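Side-chain contact in vibralactone Cyclase (Boreostereum vibrans, PDB 6KD0), which probably catalyses the cyclization that forms the fused bicyclic beta-lactone of vibralactone, using an alpha/beta-hydrolase fold: residues Gly104-Gly109 and Pro257-Leu262. Sequence-based numbering, arbitrary orientation.
Sequences GGWAIG and PSFSPL
Phe-259 CE1 lies over one face of the Trp-106 indole, 4.1 Å above its plane and displaced toward the rim, while Trp-106 CH2 approaches the Phe-259 ring obliquely. The closest approach is between Phe-259 CZ and Trp-106 CH2, 3.8 Å apart, and Phe-259 CZ also meets Trp-106 CZ3 at 4.0 Å. With planes inclined at 46° and centroids 5.2 Å apart, the two six-membered rings form an oblique aromatic pair. Phe-259 reaches across because its CG is anti to the backbone N (chi1 -177°), which carries the ring toward the indole although the two CA atoms remain 11.0 Å apart. Asn-246 and Ala-249 of helix 239-249 touch both aromatic side chains, while Trp-106 NE1 donates a hydrogen bond to Asn-181 OD1 on helix 178-192. Trp-106 belongs to the loop after strand 97-101, whose His-Cys-Gly-Gly sequence is reminiscent of the HGG(G) oxyanion-hole loop of hormone-sensitive-lipase relatives; the indole sits close to, but does not contact, what is probably a Ser-His-Asp triad. Within one buried indole the carbon rim meets Phe-259 by van der Waals contact alone, whereas the N-H is satisfied by Asn-181.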
loop_
_atom_site.group_PDB
_atom_site.type_symbol
_atom_site.label_atom_id
_atom_site.label_comp_id
_atom_site.label_asym_id
_atom_site.label_seq_id
_atom_site.Cartn_x
_atom_site.Cartn_y
_atom_site.Cartn_z
ATOM N N GLY A 104 -5.011 1.087 -6.183
ATOM C CA GLY A 104 -5.950 1.372 -7.248
ATOM C C GLY A 104 -5.918 2.784 -7.785
ATOM O O GLY A 104 -6.916 3.220 -8.371
ATOM N N GLY A 105 -4.805 3.508 -7.606
ATOM C CA GLY A 105 -4.710 4.859 -8.157
ATOM C C GLY A 105 -5.687 5.851 -7.552
ATOM O O GLY A 105 -5.929 6.910 -8.151
ATOM N N TRP A 106 -6.247 5.530 -6.372
ATOM C CA TRP A 106 -7.294 6.262 -5.642
ATOM C C TRP A 106 -8.679 6.117 -6.264
ATOM O O TRP A 106 -9.675 6.508 -5.641
ATOM C CB TRP A 106 -6.985 7.753 -5.496
ATOM C CG TRP A 106 -5.678 8.060 -4.851
ATOM C CD1 TRP A 106 -5.295 7.754 -3.558
ATOM C CD2 TRP A 106 -4.579 8.761 -5.444
ATOM N NE1 TRP A 106 -4.005 8.207 -3.332
ATOM C CE2 TRP A 106 -3.552 8.838 -4.467
ATOM C CE3 TRP A 106 -4.357 9.329 -6.709
ATOM C CZ2 TRP A 106 -2.324 9.453 -4.721
ATOM C CZ3 TRP A 106 -3.135 9.943 -6.958
ATOM C CH2 TRP A 106 -2.132 9.994 -5.966
ATOM N N ALA A 107 -8.756 5.535 -7.470
ATOM C CA ALA A 107 -9.973 5.494 -8.268
ATOM C C ALA A 107 -10.556 4.096 -8.421
ATOM O O ALA A 107 -11.662 3.963 -8.952
ATOM C CB ALA A 107 -9.710 6.085 -9.666
ATOM N N ILE A 108 -9.846 3.056 -7.986
ATOM C CA ILE A 108 -10.257 1.676 -8.192
ATOM C C ILE A 108 -10.084 0.915 -6.884
ATOM O O ILE A 108 -9.138 1.181 -6.135
ATOM C CB ILE A 108 -9.415 1.020 -9.305
ATOM C CG1 ILE A 108 -9.472 1.839 -10.597
ATOM C CG2 ILE A 108 -9.811 -0.453 -9.512
ATOM C CD1 ILE A 108 -8.362 1.471 -11.600
ATOM N N GLY A 109 -10.995 -0.010 -6.607
ATOM C CA GLY A 109 -10.699 -1.137 -5.745
ATOM C C GLY A 109 -11.496 -1.137 -4.459
ATOM O O GLY A 109 -12.235 -0.205 -4.138
ATOM N N PRO A 257 -0.096 18.498 2.484
ATOM C CA PRO A 257 0.319 17.131 2.845
ATOM C C PRO A 257 -0.817 16.119 2.826
ATOM O O PRO A 257 -0.539 14.918 2.700
ATOM C CB PRO A 257 0.895 17.291 4.262
ATOM C CG PRO A 257 1.225 18.739 4.409
ATOM C CD PRO A 257 0.243 19.485 3.527
ATOM N N SER A 258 -2.076 16.558 2.959
ATOM C CA SER A 258 -3.202 15.630 2.871
ATOM C C SER A 258 -3.336 15.010 1.487
ATOM O O SER A 258 -4.091 14.042 1.332
ATOM C CB SER A 258 -4.519 16.302 3.268
ATOM O OG SER A 258 -5.011 17.191 2.266
ATOM N N PHE A 259 -2.634 15.543 0.483
ATOM C CA PHE A 259 -2.501 14.871 -0.806
ATOM C C PHE A 259 -1.086 14.378 -1.076
ATOM O O PHE A 259 -0.904 13.248 -1.544
ATOM C CB PHE A 259 -2.950 15.784 -1.961
ATOM C CG PHE A 259 -2.902 15.097 -3.300
ATOM C CD1 PHE A 259 -3.940 14.275 -3.705
ATOM C CD2 PHE A 259 -1.795 15.227 -4.127
ATOM C CE1 PHE A 259 -3.888 13.614 -4.929
ATOM C CE2 PHE A 259 -1.733 14.559 -5.340
ATOM C CZ PHE A 259 -2.781 13.756 -5.743
ATOM N N SER A 260 -0.075 15.199 -0.781
ATOM C CA SER A 260 1.329 14.939 -1.088
ATOM C C SER A 260 2.065 14.680 0.215
ATOM O O SER A 260 2.595 15.623 0.821
ATOM C CB SER A 260 1.947 16.136 -1.810
ATOM O OG SER A 260 1.314 16.363 -3.043
ATOM N N PRO A 261 2.151 13.430 0.677
ATOM C CA PRO A 261 2.763 13.176 1.993
ATOM C C PRO A 261 4.235 13.546 2.077
ATOM O O PRO A 261 4.738 13.732 3.191
ATOM C CB PRO A 261 2.551 11.669 2.195
ATOM C CG PRO A 261 2.336 11.122 0.800
ATOM C CD PRO A 261 1.585 12.206 0.085
ATOM N N LEU A 262 4.946 13.606 0.943
ATOM C CA LEU A 262 6.311 14.120 0.913
ATOM C C LEU A 262 6.429 15.480 1.591
ATOM O O LEU A 262 7.485 15.801 2.157
ATOM C CB LEU A 262 6.795 14.231 -0.536
ATOM C CG LEU A 262 8.272 14.545 -0.775
ATOM C CD1 LEU A 262 9.110 13.281 -0.540
ATOM C CD2 LEU A 262 8.481 15.072 -2.189
#